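Local coordinates for protein flagellin B1 (Methanocaldococcus jannaschii DSM 2661, PDB 5YA6) that probably serves as a building block of the archaellum, the swimming filament of archaea, presenting a calcium-binding beta domain, at residues 50-55 with 118-123; 34-39 with 148-153; 27-32 with 154-159; 54-59 with 131-136. All coordinates share one frame; numbering follows the deposited sequence. Where two conformers were deposited one is given.

Contact 1: 50-55 with 118-123; sequences AKLFLI and AVLLVN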
loop_
_atom_site.group_PDB
_atom_site.type_symbol
_atom_site.label_atom_id
_atom_site.label_comp_id
_atom_site.label_asym_id
_atom_site.label_seq_id
_atom_site.Cartn_x
_atom_site.Cartn_y
_atom_site.Cartn_z
ATOM N N ALA B 50 -12.126 9.423 8.762
ATOM C CA ALA B 50 -10.874 8.874 8.260
ATOM C C ALA B 50 -11.139 7.542 7.613
ATOM O O ALA B 50 -11.971 6.738 8.096
ATOM C CB ALA B 50 -9.847 8.753 9.393
ATOM N N LYS B 51 -10.459 7.253 6.496
ATOM C CA LYS B 51 -10.680 6.062 5.765
ATOM C C LYS B 51 -9.391 5.254 5.818
ATOM O O LYS B 51 -8.313 5.818 5.738
ATOM C CB LYS B 51 -11.056 6.365 4.336
ATOM C CG LYS B 51 -12.473 6.985 4.227
ATOM C CD LYS B 51 -12.734 7.754 2.951
ATOM C CE LYS B 51 -14.183 8.263 2.890
ATOM N NZ LYS B 51 -14.675 9.021 4.114
ATOM N N LEU B 52 -9.559 3.975 6.026
ATOM C CA LEU B 52 -8.514 3.011 6.004
ATOM C C LEU B 52 -8.606 2.244 4.679
ATOM O O LEU B 52 -9.554 1.489 4.431
ATOM C CB LEU B 52 -8.625 2.087 7.198
ATOM C CG LEU B 52 -7.558 0.982 7.286
ATOM C CD1 LEU B 52 -6.155 1.617 7.383
ATOM C CD2 LEU B 52 -7.820 0.078 8.463
ATOM N N PHE B 53 -7.531 2.330 3.888
ATOM C CA PHE B 53 -7.417 1.636 2.583
ATOM C C PHE B 53 -6.488 0.480 2.742
ATOM O O PHE B 53 -5.407 0.676 3.273
ATOM C CB PHE B 53 -6.882 2.649 1.528
ATOM C CG PHE B 53 -7.781 3.851 1.287
ATOM C CD1 PHE B 53 -8.777 3.841 0.301
ATOM C CD2 PHE B 53 -7.614 4.991 1.991
ATOM C CE1 PHE B 53 -9.624 4.939 0.127
ATOM C CE2 PHE B 53 -8.437 6.105 1.805
ATOM C CZ PHE B 53 -9.438 6.083 0.849
ATOM N N LEU B 54 -6.898 -0.715 2.385
ATOM C CA LEU B 54 -6.053 -1.880 2.460
ATOM C C LEU B 54 -6.108 -2.703 1.172
ATOM O O LEU B 54 -7.163 -3.219 0.840
ATOM C CB LEU B 54 -6.529 -2.785 3.562
ATOM C CG LEU B 54 -6.416 -2.239 4.995
ATOM C CD1 LEU B 54 -7.124 -3.185 5.975
ATOM C CD2 LEU B 54 -4.966 -2.094 5.391
ATOM N N ILE B 55 -4.965 -2.974 0.561
ATOM C CA ILE B 55 -4.893 -3.863 -0.585
ATOM C C ILE B 55 -4.334 -5.226 -0.160
ATOM O O ILE B 55 -3.303 -5.343 0.511
ATOM C CB ILE B 55 -3.915 -3.271 -1.644
ATOM C CG1 ILE B 55 -4.306 -1.878 -2.094
ATOM C CG2 ILE B 55 -3.769 -4.227 -2.861
ATOM C CD1 ILE B 55 -3.172 -1.014 -2.636
ATOM N N ALA B 118 -3.537 5.635 19.257
ATOM C CA ALA B 118 -4.754 4.914 19.010
ATOM C C ALA B 118 -4.413 3.608 18.317
ATOM O O ALA B 118 -3.380 3.500 17.671
ATOM C CB ALA B 118 -5.714 5.698 18.150
ATOM N N VAL B 119 -5.307 2.626 18.396
ATOM C CA VAL B 119 -5.132 1.394 17.618
ATOM C C VAL B 119 -6.355 1.210 16.751
ATOM O O VAL B 119 -7.491 1.490 17.176
ATOM C CB VAL B 119 -4.839 0.185 18.554
ATOM C CG1 VAL B 119 -6.011 -0.074 19.498
ATOM C CG2 VAL B 119 -4.498 -1.045 17.746
ATOM N N LEU B 120 -6.183 0.796 15.488
ATOM C CA LEU B 120 -7.311 0.500 14.598
ATOM C C LEU B 120 -7.457 -0.987 14.685
ATOM O O LEU B 120 -6.571 -1.738 14.301
ATOM C CB LEU B 120 -7.017 0.959 13.159
ATOM C CG LEU B 120 -6.457 2.381 13.063
ATOM C CD1 LEU B 120 -6.235 2.670 11.573
ATOM C CD2 LEU B 120 -7.372 3.450 13.676
ATOM N N LEU B 121 -8.617 -1.410 15.138
ATOM C CA LEU B 121 -8.955 -2.808 15.231
ATOM C C LEU B 121 -9.701 -3.219 13.938
ATOM O O LEU B 121 -10.782 -2.724 13.609
ATOM C CB LEU B 121 -9.822 -3.022 16.514
ATOM C CG LEU B 121 -9.232 -2.500 17.833
ATOM C CD1 LEU B 121 -10.299 -2.665 18.929
ATOM C CD2 LEU B 121 -7.908 -3.170 18.171
ATOM N N VAL B 122 -9.126 -4.194 13.234
ATOM C CA VAL B 122 -9.635 -4.693 11.952
ATOM C C VAL B 122 -9.846 -6.206 11.979
ATOM O O VAL B 122 -8.937 -6.933 12.394
ATOM C CB VAL B 122 -8.654 -4.329 10.787
ATOM C CG1 VAL B 122 -9.164 -4.852 9.439
ATOM C CG2 VAL B 122 -8.477 -2.822 10.731
ATOM N N ASN B 123 -11.057 -6.678 11.634
ATOM C CA ASN B 123 -11.283 -8.087 11.513
ATOM C C ASN B 123 -10.958 -8.477 10.128
ATOM O O ASN B 123 -11.756 -8.293 9.182
ATOM C CB ASN B 123 -12.714 -8.550 11.831
ATOM C CG ASN B 123 -12.762 -10.074 11.955
ATOM O OD1 ASN B 123 -12.471 -10.772 11.018
ATOM N ND2 ASN B 123 -13.016 -10.584 13.160
#
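Leu52 and Leu54 meet Leu120 and Val122 in the hydrophobic interior of the Ig-like beta-sandwich expected of archaellins, where strand 51-56 of one layer lies over strand 117-123 of the other. No backbone hydrogen bond links the two segments. Their axes come no closer than 10.8 Å and are inclined by -53°, so the interface is built from side chains alone.

The closest meeting is methyl to methyl, Leu52 CD2 lying 3.7 Å from Val122 CG2 where the two side chains cross obliquely. Leu52 extends straight away from its backbone nitrogen (chi1 179°) and spreads its two branches over neighbouring partners: while CD2 goes to the valine, CD1 turns to Leu120 CD1 at 4.3 Å. Val122 likewise uses both methyls, CG1 facing Leu54 CD1 more loosely at 4.4 Å. The valine thus sits between two leucines of the facing strand, and Leu52 between Leu120 and Val122.

Phe142 of the adjacent strand 137-143 borders both Leu52 and Leu120. On the outer side of strand 51-56, Phe53 and Ile55 pack on Gly58 and Ile55 of the second subunit. All four touching residues are buried and wholly aliphatic; with only branched methyl groups in contact, cohesion between these segments rests on dispersion and the exclusion of water.

Contact 2: 34-39 with 148-153; sequences IYITPN and APAVIQ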
loop_
_atom_site.group_PDB
_atom_site.type_symbol
_atom_site.label_atom_id
_atom_site.label_comp_id
_atom_site.label_asym_id
_atom_site.label_seq_id
_atom_site.Cartn_x
_atom_site.Cartn_y
_atom_site.Cartn_z
ATOM N N ILE B 34 -3.654 -1.845 14.163
ATOM C CA ILE B 34 -2.758 -0.879 13.510
ATOM C C ILE B 34 -2.576 0.303 14.421
ATOM O O ILE B 34 -3.550 1.052 14.712
ATOM C CB ILE B 34 -3.332 -0.434 12.145
ATOM C CG1 ILE B 34 -3.553 -1.670 11.271
ATOM C CG2 ILE B 34 -2.488 0.651 11.522
ATOM C CD1 ILE B 34 -4.484 -1.400 10.085
ATOM N N TYR B 35 -1.368 0.487 14.916
ATOM C CA TYR B 35 -1.102 1.547 15.904
ATOM C C TYR B 35 -0.661 2.829 15.221
ATOM O O TYR B 35 0.139 2.814 14.297
ATOM C CB TYR B 35 -0.059 1.152 16.920
ATOM C CG TYR B 35 -0.509 -0.046 17.775
ATOM C CD1 TYR B 35 -0.439 -1.347 17.330
ATOM C CD2 TYR B 35 -0.953 0.148 19.076
ATOM C CE1 TYR B 35 -0.858 -2.420 18.101
ATOM C CE2 TYR B 35 -1.378 -0.923 19.864
ATOM C CZ TYR B 35 -1.300 -2.203 19.391
ATOM O OH TYR B 35 -1.759 -3.251 20.194
ATOM N N ILE B 36 -1.326 3.903 15.649
ATOM C CA ILE B 36 -1.283 5.243 15.040
ATOM C C ILE B 36 -0.962 6.332 16.095
ATOM O O ILE B 36 -1.477 6.276 17.200
ATOM C CB ILE B 36 -2.655 5.568 14.431
ATOM C CG1 ILE B 36 -3.007 4.544 13.320
ATOM C CG2 ILE B 36 -2.718 7.009 13.982
ATOM C CD1 ILE B 36 -2.111 4.643 12.091
ATOM N N THR B 37 -0.139 7.307 15.742
ATOM C CA THR B 37 0.130 8.474 16.560
ATOM C C THR B 37 0.299 9.670 15.619
ATOM O O THR B 37 0.706 9.496 14.474
ATOM C CB THR B 37 1.372 8.294 17.472
ATOM O OG1 THR B 37 1.403 9.291 18.520
ATOM C CG2 THR B 37 2.643 8.397 16.687
ATOM N N PRO B 38 0.005 10.873 16.077
ATOM C CA PRO B 38 0.259 12.034 15.186
ATOM C C PRO B 38 1.753 12.230 14.872
ATOM O O PRO B 38 2.603 11.949 15.706
ATOM C CB PRO B 38 -0.301 13.223 15.954
ATOM C CG PRO B 38 -1.323 12.618 16.902
ATOM C CD PRO B 38 -0.702 11.281 17.284
ATOM N N ASN B 39 2.023 12.777 13.696
ATOM C CA ASN B 39 3.369 13.293 13.388
ATOM C C ASN B 39 3.772 14.321 14.472
ATOM O O ASN B 39 2.970 15.097 14.903
ATOM C CB ASN B 39 3.403 13.887 11.973
ATOM C CG ASN B 39 3.161 12.846 10.869
ATOM O OD1 ASN B 39 3.390 11.652 11.075
ATOM N ND2 ASN B 39 2.685 13.294 9.712
ATOM N N ALA B 148 -1.741 14.454 6.380
ATOM C CA ALA B 148 -1.052 13.379 5.716
ATOM C C ALA B 148 -1.350 12.015 6.358
ATOM O O ALA B 148 -1.684 11.915 7.553
ATOM C CB ALA B 148 0.453 13.626 5.671
ATOM N N PRO B 149 -1.273 10.947 5.570
ATOM C CA PRO B 149 -1.689 9.626 6.037
ATOM C C PRO B 149 -0.629 8.806 6.704
ATOM O O PRO B 149 0.575 8.931 6.397
ATOM C CB PRO B 149 -2.083 8.917 4.722
ATOM C CG PRO B 149 -1.106 9.512 3.727
ATOM C CD PRO B 149 -0.995 10.940 4.103
ATOM N N ALA B 150 -1.072 7.884 7.544
ATOM C CA ALA B 150 -0.253 6.785 8.031
ATOM C C ALA B 150 -0.123 5.742 6.943
ATOM O O ALA B 150 -1.084 5.540 6.208
ATOM C CB ALA B 150 -0.877 6.220 9.312
ATOM N N VAL B 151 0.979 5.021 6.876
ATOM C CA VAL B 151 1.267 4.078 5.824
ATOM C C VAL B 151 1.468 2.690 6.446
ATOM O O VAL B 151 2.231 2.517 7.444
ATOM C CB VAL B 151 2.591 4.441 5.092
ATOM C CG1 VAL B 151 2.963 3.335 4.111
ATOM C CG2 VAL B 151 2.358 5.772 4.396
ATOM N N ILE B 152 0.757 1.721 5.909
ATOM C CA ILE B 152 0.834 0.334 6.263
ATOM C C ILE B 152 1.502 -0.477 5.173
ATOM O O ILE B 152 1.086 -0.408 4.009
ATOM C CB ILE B 152 -0.555 -0.241 6.514
ATOM C CG1 ILE B 152 -1.253 0.497 7.728
ATOM C CG2 ILE B 152 -0.498 -1.746 6.771
ATOM C CD1 ILE B 152 -2.052 1.748 7.344
ATOM N N GLN B 153 2.594 -1.050 5.495
ATOM C CA GLN B 153 3.201 -2.107 4.590
ATOM C C GLN B 153 3.878 -3.298 5.363
ATOM O O GLN B 153 4.785 -3.125 6.185
ATOM C CB GLN B 153 4.350 -1.450 3.828
ATOM C CG GLN B 153 4.969 -2.439 2.830
ATOM C CD GLN B 153 3.972 -3.228 1.979
ATOM O OE1 GLN B 153 3.984 -4.491 1.886
ATOM N NE2 GLN B 153 3.091 -2.468 1.359
HETATM O O HOH W 1 1.840 11.556 7.785
#
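Ile34 places CG2 opposite its backbone nitrogen (CG1 chi1 -57°), and this gamma methyl, not the longer branch, reaches Ile152. The isoleucine facing it keeps CG1 on the nitrogen side, and the two side chains meet at about a right angle, Ile34 CG2 4.0 Å from Ile152 CG1. In Ile36 a bend at the second torsion (chi2 -67°) swings CD1 round until it comes down on Ala150 CB. Their separation of 3.4 Å is tighter than normal for two carbons, but Ile36 was modelled in two conformers, so the strain is doubtful. The small alanine is consistent with the closer approach here: the CA atoms of Ile36 and Ala150 are 7.3 Å apart, those of Ile34 and Ile152 8.2 Å.

Past the apolar pairs, Asn39 ND2 donates to a water 2.7 Å away that also lies near Pro149 O. Leu120 adjoins both Ile34 and Ile36, and Phe142 touches Ala150. Beyond the opposite side of strand 150-155, Val151 packs on Gln153 of the second subunit. Interlocked aliphatic groups on facing strands, without any backbone bond between them, are consistent with the core of a beta-sandwich, here between strand 150-155 and strand 28-38.

Contact 3: 27-32 with 154-159; sequences GGIDKL and FTTPAA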
loop_
_atom_site.group_PDB
_atom_site.type_symbol
_atom_site.label_atom_id
_atom_site.label_comp_id
_atom_site.label_asym_id
_atom_site.label_seq_id
_atom_site.Cartn_x
_atom_site.Cartn_y
_atom_site.Cartn_z
ATOM N N GLY B 27 -6.268 -20.910 10.169
ATOM C CA GLY B 27 -5.079 -21.096 9.309
ATOM C C GLY B 27 -4.330 -19.831 8.963
ATOM O O GLY B 27 -3.687 -19.766 7.888
ATOM N N GLY B 28 -4.473 -18.821 9.803
ATOM C CA GLY B 28 -3.927 -17.513 9.475
ATOM C C GLY B 28 -4.225 -16.392 10.422
ATOM O O GLY B 28 -4.839 -16.585 11.488
ATOM N N ILE B 29 -3.844 -15.186 9.988
ATOM C CA ILE B 29 -4.128 -14.006 10.757
ATOM C C ILE B 29 -5.569 -13.520 10.536
ATOM O O ILE B 29 -5.934 -13.187 9.397
ATOM C CB ILE B 29 -3.064 -12.912 10.500
ATOM C CG1 ILE B 29 -1.739 -13.425 11.103
ATOM C CG2 ILE B 29 -3.509 -11.547 11.032
ATOM C CD1 ILE B 29 -0.592 -12.535 10.821
ATOM N N ASP B 30 -6.374 -13.540 11.589
ATOM C CA ASP B 30 -7.774 -13.181 11.429
ATOM C C ASP B 30 -8.062 -11.739 11.837
ATOM O O ASP B 30 -9.098 -11.223 11.509
ATOM C CB ASP B 30 -8.675 -14.160 12.198
ATOM C CG ASP B 30 -8.468 -14.077 13.700
ATOM O OD1 ASP B 30 -7.329 -14.217 14.112
ATOM O OD2 ASP B 30 -9.428 -13.846 14.483
ATOM N N LYS B 31 -7.171 -11.105 12.603
ATOM C CA LYS B 31 -7.381 -9.781 13.110
ATOM C C LYS B 31 -6.080 -8.991 13.078
ATOM O O LYS B 31 -4.949 -9.598 13.252
ATOM C CB LYS B 31 -7.918 -9.778 14.539
ATOM C CG LYS B 31 -9.328 -10.305 14.744
ATOM C CD LYS B 31 -9.642 -10.282 16.244
ATOM C CE LYS B 31 -11.096 -10.417 16.461
ATOM N NZ LYS B 31 -11.400 -10.443 17.935
ATOM N N LEU B 32 -6.211 -7.685 12.829
ATOM C CA LEU B 32 -5.058 -6.736 12.762
ATOM C C LEU B 32 -5.281 -5.644 13.788
ATOM O O LEU B 32 -6.408 -5.206 14.004
ATOM C CB LEU B 32 -4.877 -6.086 11.384
ATOM C CG LEU B 32 -4.619 -7.047 10.235
ATOM C CD1 LEU B 32 -4.754 -6.336 8.929
ATOM C CD2 LEU B 32 -3.252 -7.704 10.382
ATOM N N PHE B 154 3.401 -4.475 5.082
ATOM C CA PHE B 154 4.025 -5.636 5.696
ATOM C C PHE B 154 3.831 -6.855 4.863
ATOM O O PHE B 154 2.915 -6.916 4.036
ATOM C CB PHE B 154 3.528 -5.862 7.121
ATOM C CG PHE B 154 2.077 -6.116 7.244
ATOM C CD1 PHE B 154 1.560 -7.416 7.141
ATOM C CD2 PHE B 154 1.199 -5.085 7.628
ATOM C CE1 PHE B 154 0.201 -7.655 7.314
ATOM C CE2 PHE B 154 -0.137 -5.306 7.788
ATOM C CZ PHE B 154 -0.676 -6.573 7.613
ATOM N N THR B 155 4.715 -7.810 5.056
ATOM C CA THR B 155 4.571 -9.130 4.495
ATOM C C THR B 155 4.426 -10.035 5.691
ATOM O O THR B 155 5.298 -10.032 6.552
ATOM C CB THR B 155 5.845 -9.550 3.716
ATOM O OG1 THR B 155 6.236 -8.498 2.845
ATOM C CG2 THR B 155 5.597 -10.858 2.958
ATOM N N THR B 156 3.338 -10.834 5.754
ATOM C CA THR B 156 3.195 -11.708 6.916
ATOM C C THR B 156 4.346 -12.755 6.877
ATOM O O THR B 156 4.808 -13.119 5.817
ATOM C CB THR B 156 1.859 -12.440 6.981
ATOM O OG1 THR B 156 1.660 -13.274 5.862
ATOM C CG2 THR B 156 0.756 -11.394 7.080
ATOM N N PRO B 157 4.750 -13.218 8.047
ATOM C CA PRO B 157 5.898 -14.148 8.072
ATOM C C PRO B 157 5.542 -15.476 7.420
ATOM O O PRO B 157 4.357 -15.786 7.228
ATOM C CB PRO B 157 6.162 -14.324 9.547
ATOM C CG PRO B 157 4.931 -13.938 10.255
ATOM C CD PRO B 157 4.364 -12.822 9.407
ATOM N N ALA B 158 6.571 -16.271 7.083
ATOM C CA ALA B 158 6.384 -17.549 6.450
ATOM C C ALA B 158 5.930 -18.668 7.428
ATOM O O ALA B 158 5.554 -19.739 6.994
ATOM C CB ALA B 158 7.705 -17.937 5.759
ATOM N N ALA B 159 5.987 -18.379 8.717
ATOM C CA ALA B 159 5.439 -19.283 9.760
ATOM C C ALA B 159 4.829 -18.462 10.862
ATOM O O ALA B 159 5.393 -17.410 11.323
ATOM C CB ALA B 159 6.526 -20.183 10.305
#
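Leu32 sets its CD2 methyl against the far end of the Phe154 ring, 3.9 Å from CZ, with the two side chains arriving from opposite directions. The methyl meets the ring obliquely. Phe154 holds its ring in the hindered rotamer between backbone nitrogen and carbonyl (chi1 61°), which throws CZ forward to the leucine. In the plane of the ring, at its edge, lies CG2 of Thr156, so this methyl serves two neighbours: beside the phenylalanine it also faces Ile29, whose CD1 reaches it tip to tip at 4.1 Å. The hydroxyl of Thr156 points elsewhere and is satisfied outside the pair, with hydrogen bonds to Pro133 O and Ser136 N. Thr156 therefore divides its work, OG1 tied to the neighbouring loop and CG2 given to the apolar interior.

Ile29 and Leu32 are three residues apart yet both face the same partner. The backbones of Asp30 (psi -18°) and Lys31 both pair with that of His21, consistent with a classic bulge, and this shifts the alternation of strand 28-38. A G1 bulge opposite Asp23, formed by Gly27 and Gly28, starts the strand. Leu167 of strand 164-168 touches Ile29, Leu32 and Phe154, and Val18 of strand 13-23 adds to the cover of the ring. The contact thus fills the end of the sandwich between strand 28-38 and the end of strand 150-155 with the loop that follows, strand 164-168 lying alongside.

Contact 4: 54-59 with 131-136; sequences LIYDGE and AIPTRS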
loop_
_atom_site.group_PDB
_atom_site.type_symbol
_atom_site.label_atom_id
_atom_site.label_comp_id
_atom_site.label_asym_id
_atom_site.label_seq_id
_atom_site.Cartn_x
_atom_site.Cartn_y
_atom_site.Cartn_z
ATOM N N LEU B 54 -6.898 -0.715 2.385
ATOM C CA LEU B 54 -6.053 -1.880 2.460
ATOM C C LEU B 54 -6.108 -2.703 1.172
ATOM O O LEU B 54 -7.163 -3.219 0.840
ATOM C CB LEU B 54 -6.529 -2.785 3.562
ATOM C CG LEU B 54 -6.416 -2.239 4.995
ATOM C CD1 LEU B 54 -7.124 -3.185 5.975
ATOM C CD2 LEU B 54 -4.966 -2.094 5.391
ATOM N N ILE B 55 -4.965 -2.974 0.561
ATOM C CA ILE B 55 -4.893 -3.863 -0.585
ATOM C C ILE B 55 -4.334 -5.226 -0.160
ATOM O O ILE B 55 -3.303 -5.343 0.511
ATOM C CB ILE B 55 -3.915 -3.271 -1.644
ATOM C CG1 ILE B 55 -4.306 -1.878 -2.094
ATOM C CG2 ILE B 55 -3.769 -4.227 -2.861
ATOM C CD1 ILE B 55 -3.172 -1.014 -2.636
ATOM N N TYR B 56 -5.029 -6.310 -0.587
ATOM C CA TYR B 56 -4.599 -7.666 -0.268
ATOM C C TYR B 56 -5.266 -8.574 -1.323
ATOM O O TYR B 56 -6.449 -8.445 -1.596
ATOM C CB TYR B 56 -4.915 -8.080 1.228
ATOM C CG TYR B 56 -4.771 -9.569 1.417
ATOM C CD1 TYR B 56 -3.557 -10.210 1.293
ATOM C CD2 TYR B 56 -5.910 -10.382 1.618
ATOM C CE1 TYR B 56 -3.429 -11.587 1.325
ATOM C CE2 TYR B 56 -5.778 -11.745 1.745
ATOM C CZ TYR B 56 -4.565 -12.368 1.590
ATOM O OH TYR B 56 -4.461 -13.722 1.571
ATOM N N ASP B 57 -4.480 -9.444 -1.933
ATOM C CA ASP B 57 -4.984 -10.539 -2.726
ATOM C C ASP B 57 -5.847 -10.037 -3.872
ATOM O O ASP B 57 -6.870 -10.582 -4.143
ATOM C CB ASP B 57 -5.768 -11.536 -1.826
ATOM C CG ASP B 57 -6.044 -12.900 -2.523
ATOM O OD1 ASP B 57 -5.252 -13.339 -3.358
ATOM O OD2 ASP B 57 -7.079 -13.481 -2.238
ATOM N N GLY B 58 -5.407 -8.975 -4.527
ATOM C CA GLY B 58 -6.031 -8.551 -5.752
ATOM C C GLY B 58 -7.328 -7.791 -5.540
ATOM O O GLY B 58 -8.104 -7.593 -6.495
ATOM N N GLU B 59 -7.564 -7.277 -4.329
ATOM C CA GLU B 59 -8.675 -6.395 -4.028
ATOM C C GLU B 59 -8.249 -5.225 -3.163
ATOM O O GLU B 59 -7.423 -5.372 -2.289
ATOM C CB GLU B 59 -9.836 -7.105 -3.282
ATOM C CG GLU B 59 -10.490 -8.274 -3.973
ATOM C CD GLU B 59 -11.684 -8.825 -3.166
ATOM O OE1 GLU B 59 -12.523 -8.014 -2.600
ATOM O OE2 GLU B 59 -11.731 -10.066 -3.062
ATOM N N ALA B 131 -8.712 -15.839 6.628
ATOM C CA ALA B 131 -7.589 -15.386 7.428
ATOM C C ALA B 131 -6.401 -15.203 6.493
ATOM O O ALA B 131 -6.333 -15.822 5.452
ATOM C CB ALA B 131 -7.289 -16.371 8.537
ATOM N N ILE B 132 -5.488 -14.314 6.860
ATOM C CA ILE B 132 -4.349 -14.027 5.986
ATOM C C ILE B 132 -3.280 -15.107 6.136
ATOM O O ILE B 132 -2.757 -15.327 7.248
ATOM C CB ILE B 132 -3.748 -12.664 6.317
ATOM C CG1 ILE B 132 -4.826 -11.543 6.288
ATOM C CG2 ILE B 132 -2.610 -12.384 5.380
ATOM C CD1 ILE B 132 -4.344 -10.312 6.991
ATOM N N PRO B 133 -2.973 -15.816 5.039
ATOM C CA PRO B 133 -1.982 -16.886 5.174
ATOM C C PRO B 133 -0.565 -16.372 5.207
ATOM O O PRO B 133 -0.298 -15.162 5.060
ATOM C CB PRO B 133 -2.217 -17.730 3.924
ATOM C CG PRO B 133 -2.838 -16.841 2.960
ATOM C CD PRO B 133 -3.553 -15.750 3.685
ATOM N N THR B 134 0.359 -17.273 5.444
ATOM C CA THR B 134 1.759 -16.923 5.525
ATOM C C THR B 134 2.254 -16.315 4.181
ATOM O O THR B 134 1.703 -16.598 3.107
ATOM C CB THR B 134 2.582 -18.199 5.831
ATOM O OG1 THR B 134 2.308 -19.200 4.859
ATOM C CG2 THR B 134 2.302 -18.710 7.196
ATOM N N ARG B 135 3.254 -15.434 4.297
ATOM C CA ARG B 135 3.974 -14.831 3.147
ATOM C C ARG B 135 3.067 -13.959 2.307
ATOM O O ARG B 135 3.228 -13.904 1.090
ATOM C CB ARG B 135 4.644 -15.895 2.297
ATOM C CG ARG B 135 5.599 -16.757 3.104
ATOM C CD ARG B 135 6.643 -17.348 2.182
ATOM N NE ARG B 135 6.069 -18.319 1.273
ATOM C CZ ARG B 135 6.628 -18.744 0.146
ATOM N NH1 ARG B 135 5.987 -19.692 -0.609
ATOM N NH2 ARG B 135 7.822 -18.240 -0.235
ATOM N N SER B 136 2.111 -13.269 2.944
ATOM C CA SER B 136 1.135 -12.483 2.262
ATOM C C SER B 136 1.527 -10.971 2.337
ATOM O O SER B 136 1.798 -10.397 3.407
ATOM C CB SER B 136 -0.216 -12.608 2.897
ATOM O OG SER B 136 -0.846 -13.846 2.590
#
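Tyr56 contributes by far the most surface, its ring end lodged against Ile132, Pro133 and Ser136 of the loop ahead of strand 137-143. CG stands away from the backbone nitrogen (chi1 166°), carrying the phenol across to that loop. The CE1 side does most of the touching: Tyr56 CE1 is 3.7 Å from Ser136 OG, and Ile132 CG2 follows at 4.2 Å from the same carbon. Both approach the ring obliquely. Farther out, Tyr56 OH comes within 3.1 Å of Pro133 CD, the ring carbon next to the proline nitrogen, a close contact of the phenol oxygen with a methylene.

Tyr56 is also the first residue of a type I' turn that closes the beta hairpin of strands 51-56 and 59-69, its backbone paired with Glu59 through Tyr56 N to Glu59 O (3.1 Å) and Glu59 N to Tyr56 O (3.2 Å). The tight turn folds Asp57 CB back over the ring centre, so one face of the tyrosine is covered from within its own hairpin; Phe128 meets the ring with planes at about 60°, and Asp57 forms a salt bridge with Lys130.

Ser136 serves its own loop with its hydroxyl. OG donates to Pro133 O at 2.9 Å, from well above the carbonyl plane, which fixes the oxygen beside the tyrosine. Ile132, whose backbone oxygen is bonded by Tyr160 OH, brings CG2 to the ring from the loop's other limb.

How the contacts relate
Contacts 1, 2 and 3 join facing layers of one sandwich. Contacts 2 and 3 use successive parts of strands 28-38 and 150-155, their centres about 19 Å apart; contact 1 sits nearest the centre of the chain's fold, about 10 Å from contact 2 by centres. Strands 117-123 and 28-38 are sheet neighbours, and probable hydrogen bonds from Leu120 N to Ile34 O and Leu32 N to Val122 O tie contact 1 to both. Contact 4 continues strand 51-56 into its hairpin, its centre about 9 Å from that of contact 3, with Ile132 N probably bonded to Ile29 O. Along the chain, 27-32, 34-39, 50-55 and 54-59 precede 118-123, 131-136, 148-153 and 154-159, so contacts 2 and 3 span contacts 1 and 4.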